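Local atomic coordinates of Arf-GAP with coiled-coil, ANK repeat and PH domain-containing protein 2 (Homo sapiens, PDB entry 6IF3), a protein that acts as a GTPase-activating protein for the small GTPase ARF6 and uses its ankyrin repeats, the part held in this chain, to interact with RAB35. Residues E110-P114 against L115-V119. Sequence-based numbering, arbitrary orientation.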
loop_
_atom_site.group_PDB
_atom_site.type_symbol
_atom_site.label_atom_id
_atom_site.label_comp_id
_atom_site.label_asym_id
_atom_site.label_seq_id
_atom_site.Cartn_x
_atom_site.Cartn_y
_atom_site.Cartn_z
ATOM N N GLU A 110 -16.321 7.625 -16.337
ATOM C CA GLU A 110 -16.563 8.651 -15.331
ATOM C C GLU A 110 -15.270 9.199 -14.732
ATOM O O GLU A 110 -15.309 10.086 -13.878
ATOM C CB GLU A 110 -17.440 8.096 -14.219
ATOM C CG GLU A 110 -18.841 7.881 -14.647
ATOM C CD GLU A 110 -19.744 7.644 -13.472
ATOM O OE1 GLU A 110 -19.233 7.192 -12.424
ATOM O OE2 GLU A 110 -20.954 7.954 -13.582
ATOM N N GLY A 111 -14.136 8.663 -15.169
ATOM C CA GLY A 111 -12.843 9.153 -14.727
ATOM C C GLY A 111 -12.264 8.481 -13.489
ATOM O O GLY A 111 -11.280 8.971 -12.918
ATOM N N LYS A 112 -12.865 7.383 -13.046
ATOM C CA LYS A 112 -12.401 6.727 -11.812
ATOM C C LYS A 112 -11.433 5.573 -12.076
ATOM O O LYS A 112 -11.658 4.748 -12.965
ATOM C CB LYS A 112 -13.594 6.203 -11.005
ATOM C CG LYS A 112 -14.615 7.263 -10.637
ATOM C CD LYS A 112 -15.744 6.700 -9.784
ATOM C CE LYS A 112 -16.703 7.803 -9.349
ATOM N NZ LYS A 112 -17.765 7.353 -8.397
ATOM N N ASP A 113 -10.347 5.506 -11.296
ATOM C CA ASP A 113 -9.479 4.334 -11.334
ATOM C C ASP A 113 -9.718 3.446 -10.112
ATOM O O ASP A 113 -10.396 3.856 -9.162
ATOM C CB ASP A 113 -7.968 4.731 -11.487
ATOM C CG ASP A 113 -7.394 5.502 -10.335
ATOM O OD1 ASP A 113 -7.959 5.573 -9.226
ATOM O OD2 ASP A 113 -6.294 6.057 -10.574
ATOM N N PRO A 114 -9.163 2.223 -10.140
ATOM C CA PRO A 114 -9.419 1.307 -9.035
ATOM C C PRO A 114 -8.967 1.844 -7.703
ATOM O O PRO A 114 -9.678 1.654 -6.719
ATOM C CB PRO A 114 -8.619 0.077 -9.425
ATOM C CG PRO A 114 -8.785 0.029 -10.911
ATOM C CD PRO A 114 -8.647 1.501 -11.319
ATOM N N LEU A 115 -7.838 2.536 -7.676
ATOM C CA LEU A 115 -7.366 3.073 -6.391
ATOM C C LEU A 115 -8.359 4.106 -5.825
ATOM O O LEU A 115 -8.653 4.061 -4.625
ATOM C CB LEU A 115 -5.978 3.735 -6.515
ATOM C CG LEU A 115 -5.420 4.317 -5.201
ATOM C CD1 LEU A 115 -5.212 3.225 -4.138
ATOM C CD2 LEU A 115 -4.121 5.106 -5.486
ATOM N N SER A 116 -8.889 4.993 -6.657
ATOM C CA SER A 116 -9.810 6.021 -6.138
ATOM C C SER A 116 -11.044 5.331 -5.552
ATOM O O SER A 116 -11.575 5.749 -4.536
ATOM C CB SER A 116 -10.187 7.035 -7.218
ATOM O OG SER A 116 -11.059 6.485 -8.196
ATOM N N ILE A 117 -11.496 4.276 -6.206
ATOM C CA ILE A 117 -12.671 3.523 -5.757
ATOM C C ILE A 117 -12.389 2.862 -4.402
ATOM O O ILE A 117 -13.173 3.017 -3.454
ATOM C CB ILE A 117 -13.061 2.497 -6.828
ATOM C CG1 ILE A 117 -13.527 3.257 -8.063
ATOM C CG2 ILE A 117 -14.146 1.536 -6.317
ATOM C CD1 ILE A 117 -13.723 2.375 -9.264
ATOM N N ALA A 118 -11.273 2.150 -4.317
ATOM C CA ALA A 118 -10.863 1.504 -3.055
ATOM C C ALA A 118 -10.651 2.471 -1.898
ATOM O O ALA A 118 -11.005 2.150 -0.764
ATOM C CB ALA A 118 -9.592 0.666 -3.319
ATOM N N VAL A 119 -10.100 3.647 -2.176
ATOM C CA VAL A 119 -9.889 4.642 -1.142
ATOM C C VAL A 119 -11.243 5.169 -0.676
ATOM O O VAL A 119 -11.468 5.347 0.531
ATOM C CB VAL A 119 -8.993 5.809 -1.641
ATOM C CG1 VAL A 119 -9.052 6.977 -0.694
ATOM C CG2 VAL A 119 -7.558 5.360 -1.766
#
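Asp-113 caps the first turn of helix 114-120 by taking the backbone N-H of Ser-116 on its carboxylate, OD1 to N 2.8 Å, nearly in line with the C-O bond. A chi1 of 64°, which sets CG between the backbone N and the carbonyl carbon, folds the carboxylate back over the helix start. The carbonyl O of Asp-113 has two donors. Ile-117 N lies 3.2 Å from Asp-113 O; Ser-116 OG, at 2.9 Å from the same O, approaches at a bent 133°. Pro-114 O continues the helical pattern with Ala-118 N at 2.9 Å. In van der Waals contacts of carbon with oxygen, Ile-117 lays CG1 against Asp-113 O at 3.4 Å, while Lys-112 CB rests 3.8 Å from Ser-116 OG. Pro-114 and Ile-117 also pack on helix 81-88, within ANK 2, and Leu-115 and Ala-118 on helix 124-141, which starts within ANK 3. Replacing Asp-113 with an alanine would probably leave Ser-116 N without its capping acceptor and the helix start without this negative charge. A carboxylate here, where first-turn N-H groups point toward the helix start, is likely to be stabilised by the helix dipole.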